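Local coordinates for protein ofchtiv-allosamidin (Ostrinia furnacalis, PDB 6JMB) that probably hydrolyses chitin as a group IV insect chitinase of glycoside hydrolase family 18, and binds the inhibitor allosamidin in its substrate cleft, at residues G83-G88 / W125-R130; G189-D194 / G341-S346; G204-L209 / Y250-Q255; A307-A312 / S320-E325. One frame throughout, in Å; residues are numbered along the deposited sequence.

Interaction 1: G83-G88 / W125-R130; sequences GGWSEG and WEYPNR. With NAA (2-acetamido-2-deoxy-beta-D-allopyranose), chain B; AMI (allosamizoline), chain C; NAA (2-acetamido-2-deoxy-beta-D-allopyranose), chain D.
Trp85 meets Glu126 in the sugar cleft, where one carboxylate oxygen, OE1, lies in the indole plane at its edge, 3.5 Å from Trp85 CE3, with Trp85 CA closer still at 3.3 Å. Trp85 CG is anti to its N (chi1 177°), laying the indole edge beside Glu126. Carboxylate and indole planes are 67° apart. The other oxygen points into the cleft, Glu126 OE2 standing 3.0 Å from N2 of allosamizoline. Beside it the backbone takes hold of the inhibitor: Trp85 N gives O3 of allosamizoline an almost straight hydrogen bond of 2.9 Å (175°), and Ser86 N does the same for O6 of the chain B sugar at 3.0 Å. Ser86 OG donates to O7 of the outer sugar, chain D. Glu126 closes the DxxDxDxE signature of the family 18 TIM barrel, whose glutamate is the general acid in relatives, probably also here. A glutamine in its place would probably leave N2 of allosamizoline without the carboxylate oxygen it faces. Behind Glu126, one water accepts from its N at 2.9 Å and lies within donating distance of Gly84 O and Gly88 O. The peptide between Glu126 and Tyr127 is cis, and the Tyr127 ring carries Glu126 CB over the centre of one face and Arg130 NH1 towards the rim of the opposite face. Further out, Arg131 makes a cation-pi contact with Trp85.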
# COMPACT_ATOMS: atom_id res chain seq x y z
N GLY A 83 10.94 -6.06 -1.01
CA GLY A 83 10.29 -6.12 -2.30
C GLY A 83 9.84 -4.77 -2.80
O GLY A 83 10.63 -3.83 -2.86
N GLY A 84 8.57 -4.68 -3.16
CA GLY A 84 8.03 -3.47 -3.75
C GLY A 84 8.02 -3.54 -5.27
O GLY A 84 8.70 -4.36 -5.89
N TRP A 85 7.24 -2.63 -5.86
CA TRP A 85 7.08 -2.60 -7.32
C TRP A 85 8.43 -2.53 -8.04
O TRP A 85 8.68 -3.30 -8.98
CB TRP A 85 6.20 -1.40 -7.69
CG TRP A 85 6.02 -1.22 -9.16
CD1 TRP A 85 6.62 -0.28 -9.95
CD2 TRP A 85 5.17 -1.99 -10.01
NE1 TRP A 85 6.20 -0.42 -11.25
CE2 TRP A 85 5.31 -1.46 -11.31
CE3 TRP A 85 4.31 -3.07 -9.80
CZ2 TRP A 85 4.62 -1.99 -12.40
CZ3 TRP A 85 3.62 -3.58 -10.89
CH2 TRP A 85 3.78 -3.04 -12.17
N SER A 86 9.31 -1.62 -7.62
CA SER A 86 10.56 -1.43 -8.35
C SER A 86 11.51 -2.62 -8.24
O SER A 86 12.43 -2.74 -9.05
CB SER A 86 11.28 -0.17 -7.87
OG SER A 86 10.47 0.98 -8.03
N GLU A 87 11.32 -3.49 -7.24
CA GLU A 87 12.19 -4.65 -7.07
C GLU A 87 11.87 -5.78 -8.04
O GLU A 87 12.69 -6.69 -8.18
CB GLU A 87 12.09 -5.15 -5.62
CG GLU A 87 13.16 -4.60 -4.69
CD GLU A 87 14.49 -5.31 -4.89
OE1 GLU A 87 14.60 -6.50 -4.49
OE2 GLU A 87 15.41 -4.68 -5.44
N GLY A 88 10.71 -5.75 -8.69
CA GLY A 88 10.42 -6.76 -9.69
C GLY A 88 10.18 -8.14 -9.10
O GLY A 88 10.04 -8.33 -7.89
N TRP A 125 6.51 -9.18 -2.50
CA TRP A 125 6.97 -9.65 -3.80
C TRP A 125 5.91 -9.31 -4.83
O TRP A 125 4.77 -9.79 -4.74
CB TRP A 125 7.19 -11.16 -3.69
CG TRP A 125 7.46 -11.94 -4.96
CD1 TRP A 125 7.58 -11.47 -6.25
CD2 TRP A 125 7.64 -13.35 -5.03
NE1 TRP A 125 7.82 -12.52 -7.11
CE2 TRP A 125 7.85 -13.68 -6.39
CE3 TRP A 125 7.63 -14.38 -4.08
CZ2 TRP A 125 8.07 -15.00 -6.81
CZ3 TRP A 125 7.85 -15.68 -4.50
CH2 TRP A 125 8.05 -15.98 -5.86
N GLU A 126 6.26 -8.50 -5.83
CA GLU A 126 5.31 -8.05 -6.84
C GLU A 126 5.74 -8.57 -8.22
O GLU A 126 6.49 -7.91 -8.94
CB GLU A 126 5.18 -6.51 -6.80
CG GLU A 126 4.78 -6.02 -5.41
CD GLU A 126 4.20 -4.62 -5.37
OE1 GLU A 126 4.17 -3.92 -6.40
OE2 GLU A 126 3.73 -4.22 -4.28
N TYR A 127 5.27 -9.77 -8.60
CA TYR A 127 4.38 -10.65 -7.85
C TYR A 127 4.74 -12.06 -8.27
O TYR A 127 5.26 -12.27 -9.37
CB TYR A 127 2.92 -10.45 -8.27
CG TYR A 127 2.39 -9.07 -8.07
CD1 TYR A 127 1.82 -8.70 -6.85
CD2 TYR A 127 2.44 -8.13 -9.09
CE1 TYR A 127 1.32 -7.44 -6.65
CE2 TYR A 127 1.94 -6.85 -8.88
CZ TYR A 127 1.38 -6.53 -7.67
OH TYR A 127 0.88 -5.27 -7.45
N PRO A 128 4.41 -13.06 -7.45
CA PRO A 128 4.56 -14.45 -7.90
C PRO A 128 3.84 -14.67 -9.22
O PRO A 128 2.70 -14.23 -9.41
CB PRO A 128 3.92 -15.25 -6.76
CG PRO A 128 4.07 -14.37 -5.55
CD PRO A 128 3.90 -12.96 -6.07
N ASN A 129 4.54 -15.32 -10.15
CA ASN A 129 3.95 -15.73 -11.43
C ASN A 129 3.49 -14.54 -12.27
O ASN A 129 2.59 -14.67 -13.11
CB ASN A 129 2.82 -16.75 -11.21
CG ASN A 129 2.30 -17.35 -12.50
OD1 ASN A 129 3.06 -17.60 -13.43
ND2 ASN A 129 0.99 -17.57 -12.55
N ARG A 130 4.10 -13.38 -12.08
CA ARG A 130 3.77 -12.22 -12.89
C ARG A 130 5.04 -11.43 -13.21
O ARG A 130 6.11 -11.68 -12.65
CB ARG A 130 2.74 -11.31 -12.21
CG ARG A 130 1.41 -12.00 -11.97
CD ARG A 130 0.41 -11.10 -11.28
NE ARG A 130 0.10 -9.93 -12.07
CZ ARG A 130 -0.53 -8.86 -11.59
NH1 ARG A 130 -0.91 -8.83 -10.32
NH2 ARG A 130 -0.78 -7.83 -12.38
C1 NAA B . 5.58 2.54 -5.29
C2 NAA B . 5.79 4.04 -5.44
C3 NAA B . 6.94 4.37 -6.31
C4 NAA B . 8.21 3.70 -5.81
C5 NAA B . 7.97 2.20 -5.70
C6 NAA B . 9.15 1.45 -5.15
C7 NAA B . 3.65 5.42 -5.18
C8 NAA B . 2.31 5.88 -5.76
N2 NAA B . 4.49 4.54 -6.01
O3 NAA B . 6.62 3.92 -7.66
O4 NAA B . 9.33 3.90 -6.70
O5 NAA B . 6.85 1.97 -4.79
O6 NAA B . 8.83 0.08 -5.18
O7 NAA B . 4.01 5.76 -4.11
C1 AMI C . 2.43 -0.43 -3.38
C2 AMI C . 3.81 -1.19 -3.50
C3 AMI C . 4.78 -0.13 -3.65
C4 AMI C . 4.00 1.02 -4.42
C5 AMI C . 2.76 1.06 -3.66
C6 AMI C . 1.59 1.79 -4.41
C7 AMI C . 2.94 -1.50 -1.49
C8 AMI C . 3.73 -3.02 0.39
C9 AMI C . 1.64 -1.57 0.70
N2 AMI C . 3.95 -1.87 -2.39
N7 AMI C . 2.77 -2.03 -0.14
O3 AMI C . 5.94 -0.59 -4.34
O4 AMI C . 4.60 2.31 -4.33
O6 AMI C . 1.44 1.20 -5.68
O7 AMI C . 2.05 -0.58 -1.99
C1 NAA D . 9.78 5.18 -6.65
C2 NAA D . 11.30 5.19 -6.80
C3 NAA D . 11.82 6.58 -7.00
C4 NAA D . 11.15 7.30 -8.13
C5 NAA D . 9.63 7.25 -7.96
C6 NAA D . 8.90 7.74 -9.16
C7 NAA D . 12.33 3.24 -5.45
C8 NAA D . 12.91 2.71 -4.13
N2 NAA D . 11.86 4.66 -5.53
O3 NAA D . 11.47 7.33 -5.82
O4 NAA D . 11.55 8.67 -8.07
O5 NAA D . 9.15 5.86 -7.81
O6 NAA D . 7.63 7.06 -9.12
O7 NAA D . 12.26 2.52 -6.43
O HOH W 1 8.81 -7.19 -5.69

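Interaction 2: G189-D194 / G341-S346. With AMI (allosamizoline), chain C; NAA (2-acetamido-2-deoxy-beta-D-allopyranose), chain B.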
# COMPACT_ATOMS: atom_id res chain seq x y z
N GLY A 189 -1.92 -7.77 4.24
CA GLY A 189 -2.26 -6.43 3.82
C GLY A 189 -2.71 -6.43 2.37
O GLY A 189 -1.88 -6.57 1.48
N VAL A 190 -4.01 -6.32 2.13
CA VAL A 190 -4.52 -6.37 0.76
C VAL A 190 -4.41 -4.98 0.15
O VAL A 190 -4.91 -4.00 0.71
CB VAL A 190 -5.97 -6.88 0.73
CG1 VAL A 190 -6.44 -7.06 -0.70
CG2 VAL A 190 -6.09 -8.20 1.49
N MET A 191 -3.74 -4.89 -0.99
CA MET A 191 -3.44 -3.59 -1.61
C MET A 191 -4.63 -3.13 -2.46
O MET A 191 -4.60 -3.14 -3.69
CB MET A 191 -2.15 -3.66 -2.42
CG MET A 191 -0.92 -3.87 -1.55
SD MET A 191 0.63 -3.73 -2.47
CE MET A 191 0.66 -5.31 -3.31
N THR A 192 -5.68 -2.71 -1.75
CA THR A 192 -6.95 -2.29 -2.36
C THR A 192 -6.87 -0.85 -2.88
O THR A 192 -7.57 0.06 -2.44
CB THR A 192 -8.10 -2.52 -1.38
OG1 THR A 192 -7.66 -2.26 -0.04
CG2 THR A 192 -8.60 -3.96 -1.47
N TYR A 193 -5.99 -0.67 -3.86
CA TYR A 193 -5.79 0.59 -4.57
C TYR A 193 -5.04 0.24 -5.85
O TYR A 193 -4.82 -0.94 -6.15
CB TYR A 193 -5.07 1.63 -3.70
CG TYR A 193 -3.98 1.06 -2.81
CD1 TYR A 193 -2.78 0.61 -3.35
CD2 TYR A 193 -4.16 0.97 -1.44
CE1 TYR A 193 -1.79 0.09 -2.54
CE2 TYR A 193 -3.17 0.46 -0.62
CZ TYR A 193 -2.00 0.01 -1.18
OH TYR A 193 -1.02 -0.51 -0.37
N ASP A 194 -4.67 1.27 -6.62
CA ASP A 194 -4.15 1.05 -7.98
C ASP A 194 -5.15 0.26 -8.83
O ASP A 194 -4.76 -0.47 -9.75
CB ASP A 194 -2.78 0.38 -7.99
CG ASP A 194 -1.77 1.12 -7.15
OD1 ASP A 194 -1.76 2.36 -7.20
OD2 ASP A 194 -0.99 0.45 -6.44
N GLY A 341 -8.13 -4.45 10.28
CA GLY A 341 -7.73 -3.07 10.38
C GLY A 341 -7.51 -2.46 9.01
O GLY A 341 -8.03 -2.95 8.00
N ILE A 342 -6.71 -1.41 9.01
CA ILE A 342 -6.45 -0.59 7.83
C ILE A 342 -4.95 -0.52 7.61
O ILE A 342 -4.17 -0.33 8.56
CB ILE A 342 -7.03 0.83 8.01
CG1 ILE A 342 -8.55 0.78 8.17
CG2 ILE A 342 -6.64 1.74 6.84
CD1 ILE A 342 -9.28 0.25 6.96
N MET A 343 -4.54 -0.71 6.36
CA MET A 343 -3.17 -0.53 5.93
C MET A 343 -3.14 0.69 5.01
O MET A 343 -4.10 0.92 4.27
CB MET A 343 -2.72 -1.78 5.15
CG MET A 343 -1.35 -1.69 4.51
SD MET A 343 -0.92 -3.20 3.61
CE MET A 343 -1.85 -3.02 2.09
N LEU A 344 -2.06 1.47 5.06
CA LEU A 344 -1.98 2.66 4.23
C LEU A 344 -0.66 2.73 3.48
O LEU A 344 0.41 2.53 4.06
CB LEU A 344 -2.21 3.94 5.03
CG LEU A 344 -1.21 4.14 6.17
CD1 LEU A 344 -0.72 5.58 6.23
CD2 LEU A 344 -1.84 3.74 7.50
N TRP A 345 -0.75 3.04 2.20
CA TRP A 345 0.41 3.46 1.41
C TRP A 345 0.14 4.91 1.02
O TRP A 345 -0.76 5.16 0.21
CB TRP A 345 0.57 2.61 0.15
CG TRP A 345 1.83 3.01 -0.54
CD1 TRP A 345 1.99 4.01 -1.46
CD2 TRP A 345 3.13 2.48 -0.29
NE1 TRP A 345 3.32 4.12 -1.82
CE2 TRP A 345 4.04 3.19 -1.11
CE3 TRP A 345 3.63 1.47 0.55
CZ2 TRP A 345 5.41 2.92 -1.11
CZ3 TRP A 345 4.98 1.20 0.53
CH2 TRP A 345 5.86 1.93 -0.29
N SER A 346 0.90 5.86 1.58
CA SER A 346 1.94 5.69 2.58
C SER A 346 1.95 6.99 3.39
O SER A 346 1.41 8.01 2.95
CB SER A 346 3.31 5.47 1.92
OG SER A 346 3.53 6.41 0.88
C1 AMI C . 2.43 -0.43 -3.38
C2 AMI C . 3.81 -1.19 -3.50
C3 AMI C . 4.78 -0.13 -3.65
C4 AMI C . 4.00 1.02 -4.42
C5 AMI C . 2.76 1.06 -3.66
C6 AMI C . 1.59 1.79 -4.41
C7 AMI C . 2.94 -1.50 -1.49
C8 AMI C . 3.73 -3.02 0.39
C9 AMI C . 1.64 -1.57 0.70
N2 AMI C . 3.95 -1.87 -2.39
N7 AMI C . 2.77 -2.03 -0.14
O3 AMI C . 5.94 -0.59 -4.34
O4 AMI C . 4.60 2.31 -4.33
O6 AMI C . 1.44 1.20 -5.68
O7 AMI C . 2.05 -0.58 -1.99
C1 NAA B . 5.58 2.54 -5.29
C2 NAA B . 5.79 4.04 -5.44
C3 NAA B . 6.94 4.37 -6.31
C4 NAA B . 8.21 3.70 -5.81
C5 NAA B . 7.97 2.20 -5.70
C6 NAA B . 9.15 1.45 -5.15
C7 NAA B . 3.65 5.42 -5.18
C8 NAA B . 2.31 5.88 -5.76
N2 NAA B . 4.49 4.54 -6.01
O3 NAA B . 6.62 3.92 -7.66
O4 NAA B . 9.33 3.90 -6.70
O5 NAA B . 6.85 1.97 -4.79
O6 NAA B . 8.83 0.08 -5.18
O7 NAA B . 4.01 5.76 -4.11
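Met343 leaves its strand with CG anti to the backbone N (chi1 174°), runs straight on to SD and then turns at chi3 to bring CE across to Tyr193, at least in the conformer described here, one of two. Tyr193 takes the crowded position between its backbone N and carbonyl carbon (chi1 38°), which brings the hydroxyl to strand 341-345. Tyr193 OH thus lies 3.6 Å from Met343 CE and 3.5 Å from Trp345 CB. Met343 SD lies 3.5 Å from Gly189 CA. Beyond CB, the Trp345 indole lies flat beneath the inhibitor, with C5 of allosamizoline over one face and Ser346 CB against the opposite one. In the indole plane, Trp345 NE1 donates to O7 of the chain B sugar at 2.9 Å. An alanine here would probably leave allosamizoline without its flat support and the acetamido oxygen without this donor. Asp194 OD2 accepts from O6 of allosamizoline at 2.7 Å, while the bond from Tyr193 OH to O7 is weak. Two strands of the TIM barrel, with 243-256 between them, and the loop after the first here build the tryptophan-floored sugar site of family 18 chitinases, the second strand ending in a cis peptide after Trp345.

Interaction 3: G204-L209 / Y250-Q255; sequences GHNAPL and YGRTFQ
The Asn206 amide stands between two flat groups of the neighbouring strand, turned 82° from the Arg252 guanidinium and less steeply from the Tyr250 ring. It meets the guanidinium at an edge, near its plane, with Asn206 OD1 3.5 Å from Arg252 NE. That same Arg252 NE lies in the plane of the Tyr250 ring, at its edge. Towards the tyrosine the amide comes in obliquely, Asn206 ND2 being 3.5 Å from Tyr250 CE2. Asn206 CG is anti to the backbone N (chi1 -174°), which directs the amide to the strand. There Asn206 ND2 makes a strongly bent, weak hydrogen bond to Tyr250 O, 3.3 Å long with an angle of 120° at the hydrogen. A water backs it up, accepting from Asn206 ND2 at 3.0 Å and donating to Tyr250 O at 2.8 Å, so the amide nitrogen is tied to the strand twice over. The strand, 243-256, belongs to the TIM barrel and runs on beyond it, where it pairs with antiparallel strands consistent with the alpha+beta insertion domain of many family 18 chitinases; the partner segment is a buried part of the long loop after strand 187-190. The polar ends of the trio converge on Asp194: its backbone N donates to Asn206 OD1, and its carboxylate makes a salt bridge with Arg252 NH2 and a hydrogen bond with Tyr250 OH. Farther along, the Phe254 ring abuts a bare backbone, Phe254 CE1 lying 3.7 Å from Gly204 O, while Trp318 meets the same ring nearly at right angles.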
# COMPACT_ATOMS: atom_id res chain seq x y z
N GLY A 204 -10.35 6.50 -14.33
CA GLY A 204 -10.94 5.58 -13.38
C GLY A 204 -10.39 5.88 -12.01
O GLY A 204 -9.40 6.60 -11.85
N HIS A 205 -11.05 5.31 -11.01
CA HIS A 205 -10.69 5.61 -9.63
C HIS A 205 -9.56 4.72 -9.15
O HIS A 205 -9.48 3.54 -9.48
CB HIS A 205 -11.90 5.47 -8.71
CG HIS A 205 -13.04 6.37 -9.08
ND1 HIS A 205 -12.92 7.74 -9.14
CD2 HIS A 205 -14.32 6.08 -9.41
CE1 HIS A 205 -14.09 8.26 -9.49
NE2 HIS A 205 -14.95 7.27 -9.65
N ASN A 206 -8.69 5.32 -8.35
CA ASN A 206 -7.57 4.59 -7.76
C ASN A 206 -8.08 3.55 -6.77
O ASN A 206 -7.55 2.43 -6.70
CB ASN A 206 -6.67 5.61 -7.07
CG ASN A 206 -5.39 5.02 -6.53
OD1 ASN A 206 -4.81 4.09 -7.10
ND2 ASN A 206 -4.91 5.59 -5.43
N ALA A 207 -9.13 3.88 -6.02
CA ALA A 207 -9.66 2.96 -5.01
C ALA A 207 -11.17 3.12 -4.87
O ALA A 207 -11.66 3.47 -3.79
CB ALA A 207 -8.96 3.20 -3.67
N PRO A 208 -11.94 2.86 -5.92
CA PRO A 208 -13.40 2.92 -5.77
C PRO A 208 -13.87 1.81 -4.83
O PRO A 208 -13.38 0.69 -4.88
CB PRO A 208 -13.90 2.67 -7.20
CG PRO A 208 -12.85 1.78 -7.80
CD PRO A 208 -11.53 2.19 -7.17
N LEU A 209 -14.83 2.15 -3.97
CA LEU A 209 -15.37 1.15 -3.05
C LEU A 209 -16.28 0.17 -3.78
O LEU A 209 -16.19 -1.05 -3.57
CB LEU A 209 -16.12 1.85 -1.92
CG LEU A 209 -16.41 1.11 -0.62
CD1 LEU A 209 -15.18 0.37 -0.13
CD2 LEU A 209 -16.88 2.12 0.42
N TYR A 250 -2.46 8.72 -1.77
CA TYR A 250 -2.06 9.37 -3.00
C TYR A 250 -3.20 9.19 -3.99
O TYR A 250 -4.09 8.34 -3.79
CB TYR A 250 -0.77 8.75 -3.58
CG TYR A 250 -0.96 7.28 -3.91
CD1 TYR A 250 -0.86 6.31 -2.91
CD2 TYR A 250 -1.26 6.87 -5.20
CE1 TYR A 250 -1.06 4.98 -3.19
CE2 TYR A 250 -1.46 5.52 -5.49
CZ TYR A 250 -1.36 4.59 -4.47
OH TYR A 250 -1.55 3.25 -4.73
N GLY A 251 -3.18 9.99 -5.05
CA GLY A 251 -4.11 9.87 -6.14
C GLY A 251 -3.38 9.60 -7.44
O GLY A 251 -2.14 9.60 -7.49
N ARG A 252 -4.15 9.35 -8.49
CA ARG A 252 -3.59 9.10 -9.81
C ARG A 252 -4.17 10.08 -10.82
O ARG A 252 -5.33 10.52 -10.69
CB ARG A 252 -3.79 7.63 -10.23
CG ARG A 252 -3.02 6.69 -9.32
CD ARG A 252 -2.94 5.27 -9.88
NE ARG A 252 -1.94 4.49 -9.14
CZ ARG A 252 -0.63 4.58 -9.33
NH1 ARG A 252 -0.14 5.39 -10.27
NH2 ARG A 252 0.21 3.84 -8.60
N THR A 253 -3.35 10.47 -11.80
CA THR A 253 -3.64 11.62 -12.65
C THR A 253 -3.60 11.23 -14.12
O THR A 253 -2.80 10.38 -14.54
CB THR A 253 -2.67 12.78 -12.38
OG1 THR A 253 -1.40 12.47 -12.94
CG2 THR A 253 -2.51 13.04 -10.88
N PHE A 254 -4.47 11.88 -14.89
CA PHE A 254 -4.73 11.53 -16.28
C PHE A 254 -4.78 12.81 -17.11
O PHE A 254 -5.09 13.90 -16.61
CB PHE A 254 -6.10 10.86 -16.45
CG PHE A 254 -6.27 9.57 -15.70
CD1 PHE A 254 -6.45 9.56 -14.32
CD2 PHE A 254 -6.32 8.36 -16.39
CE1 PHE A 254 -6.64 8.36 -13.64
CE2 PHE A 254 -6.51 7.16 -15.71
CZ PHE A 254 -6.67 7.16 -14.34
N GLN A 255 -4.50 12.65 -18.41
CA GLN A 255 -4.73 13.68 -19.42
C GLN A 255 -5.96 13.24 -20.21
O GLN A 255 -5.92 12.21 -20.90
CB GLN A 255 -3.52 13.78 -20.35
CG GLN A 255 -3.69 14.80 -21.47
CD GLN A 255 -2.60 14.70 -22.53
OE1 GLN A 255 -2.01 13.64 -22.75
NE2 GLN A 255 -2.32 15.82 -23.19
O HOH W 2 -6.79 7.64 -4.30

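Interaction 4: A307-A312 / S320-E325; sequences AKVPYA and SFDNVE
Pro310 presses its ring onto Phe321. CB touches the rim, Pro310 CB to Phe321 CZ 3.8 Å. CG, the tip of the pyrrolidine, sits over the middle of the face in a CH-pi contact, 3.8 Å from the ring centroid and 11° off the normal; beside it, at about a right angle, is the Asn323 amide, with ND2 3.7 Å from Pro310 CG. CD turns back to the backbone, where Pro310 CD and CG both lie 3.3 Å from Phe321 O. Phe321 can lie under the proline because its CG sits between the backbone N and the carbonyl carbon (chi1 67°); Ala312 CB touches the same ring at CE1, and Phe289 meets it edge-to-face. Next door, Tyr311 and Ser320 form an antiparallel non-hydrogen-bonded pair, and a water joins the two strands by donating to Pro310 O at 2.7 Å while also hydrogen-bonded to Ser320 OG. Val309 CG1 rests 3.6 Å from Asp322 OD1, an oxygen held by Ser326 and by a salt bridge to Lys330. Asn323 is the N-cap, its OD1 taking the Ser326 N-H. This is a beta hairpin, strands 309-314 and 317-320, whose second strand leads, through Phe321 to Asn323, into the capped helix 324-336.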
# COMPACT_ATOMS: atom_id res chain seq x y z
N ALA A 307 -19.21 4.99 -6.45
CA ALA A 307 -17.94 4.46 -5.97
C ALA A 307 -17.53 5.02 -4.61
O ALA A 307 -16.64 4.45 -3.97
CB ALA A 307 -16.84 4.75 -6.99
N LYS A 308 -18.16 6.11 -4.17
CA LYS A 308 -17.90 6.72 -2.86
C LYS A 308 -16.51 7.35 -2.77
O LYS A 308 -15.86 7.30 -1.73
CB LYS A 308 -18.16 5.78 -1.68
CG LYS A 308 -19.41 4.91 -1.82
CD LYS A 308 -20.67 5.75 -1.93
CE LYS A 308 -21.87 4.85 -2.13
NZ LYS A 308 -23.13 5.65 -2.26
N VAL A 309 -16.06 7.96 -3.87
CA VAL A 309 -14.75 8.60 -3.91
C VAL A 309 -14.84 9.89 -4.71
O VAL A 309 -15.68 10.04 -5.60
CB VAL A 309 -13.68 7.69 -4.56
CG1 VAL A 309 -13.32 6.54 -3.63
CG2 VAL A 309 -14.15 7.19 -5.92
N PRO A 310 -13.96 10.84 -4.41
CA PRO A 310 -13.94 12.10 -5.16
C PRO A 310 -13.01 12.02 -6.36
O PRO A 310 -12.10 11.19 -6.45
CB PRO A 310 -13.34 13.07 -4.13
CG PRO A 310 -12.33 12.22 -3.41
CD PRO A 310 -13.00 10.85 -3.29
N TYR A 311 -13.25 12.92 -7.30
CA TYR A 311 -12.34 13.14 -8.40
C TYR A 311 -12.40 14.61 -8.76
O TYR A 311 -13.33 15.32 -8.38
CB TYR A 311 -12.66 12.23 -9.60
CG TYR A 311 -14.03 12.45 -10.20
CD1 TYR A 311 -15.17 11.91 -9.60
CD2 TYR A 311 -14.20 13.19 -11.36
CE1 TYR A 311 -16.43 12.10 -10.15
CE2 TYR A 311 -15.45 13.39 -11.91
CZ TYR A 311 -16.56 12.85 -11.30
OH TYR A 311 -17.81 13.05 -11.85
N ALA A 312 -11.39 15.07 -9.50
CA ALA A 312 -11.29 16.49 -9.81
C ALA A 312 -10.81 16.66 -11.24
O ALA A 312 -10.06 15.83 -11.76
CB ALA A 312 -10.33 17.20 -8.85
N SER A 320 -8.02 11.25 -9.82
CA SER A 320 -8.69 10.45 -8.80
C SER A 320 -7.89 10.56 -7.51
O SER A 320 -6.66 10.45 -7.53
CB SER A 320 -8.72 8.99 -9.25
OG SER A 320 -8.89 8.13 -8.14
N PHE A 321 -8.58 10.77 -6.39
CA PHE A 321 -7.89 10.87 -5.10
C PHE A 321 -8.82 10.39 -4.00
O PHE A 321 -9.97 10.02 -4.24
CB PHE A 321 -7.34 12.28 -4.85
CG PHE A 321 -8.40 13.33 -4.65
CD1 PHE A 321 -9.19 13.77 -5.70
CD2 PHE A 321 -8.59 13.90 -3.40
CE1 PHE A 321 -10.15 14.75 -5.51
CE2 PHE A 321 -9.55 14.89 -3.20
CZ PHE A 321 -10.33 15.31 -4.26
N ASP A 322 -8.30 10.38 -2.77
CA ASP A 322 -9.10 10.07 -1.60
C ASP A 322 -8.92 11.16 -0.56
O ASP A 322 -7.81 11.67 -0.38
CB ASP A 322 -8.72 8.69 -1.04
CG ASP A 322 -9.49 7.57 -1.71
OD1 ASP A 322 -10.64 7.31 -1.29
OD2 ASP A 322 -8.97 6.95 -2.67
N ASN A 323 -10.01 11.54 0.09
CA ASN A 323 -10.02 12.62 1.06
C ASN A 323 -10.58 12.11 2.39
O ASN A 323 -10.79 10.91 2.57
CB ASN A 323 -10.78 13.84 0.51
CG ASN A 323 -12.22 13.53 0.15
OD1 ASN A 323 -12.76 12.48 0.50
ND2 ASN A 323 -12.85 14.47 -0.56
N VAL A 324 -10.83 13.02 3.33
CA VAL A 324 -11.33 12.60 4.64
C VAL A 324 -12.66 11.88 4.51
O VAL A 324 -12.89 10.85 5.16
CB VAL A 324 -11.40 13.81 5.60
CG1 VAL A 324 -12.29 13.50 6.81
CG2 VAL A 324 -9.99 14.22 6.03
N GLU A 325 -13.55 12.40 3.66
CA GLU A 325 -14.87 11.80 3.50
C GLU A 325 -14.79 10.41 2.89
O GLU A 325 -15.46 9.48 3.36
CB GLU A 325 -15.75 12.73 2.67
CG GLU A 325 -15.78 14.17 3.21
CD GLU A 325 -14.82 15.12 2.49
OE1 GLU A 325 -13.60 15.12 2.78
OE2 GLU A 325 -15.30 15.89 1.63
O HOH W 3 -11.28 8.64 -6.99

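Interactions 1 and 2 line the allosamidin site from two sides, their centres 16 Å apart, and meet where Glu126 OE2 lies 3.4 Å from Met191 CE; both touch allosamizoline and the chain B sugar. Interaction 3 stands behind interaction 2 as a second shell: Asp194 OD1, on the carboxylate whose other oxygen holds the inhibitor, is 2.8 Å from Arg252 NH2 and 2.6 Å from Tyr250 OH. Tyr250 also touches the inhibitor itself. Interaction 4 lies outermost, centred 8 Å from interaction 3, and is joined to it through Ser320, whose OG is 2.8 Å from Asn206 N and whose O is 2.9 Å from Arg252 N.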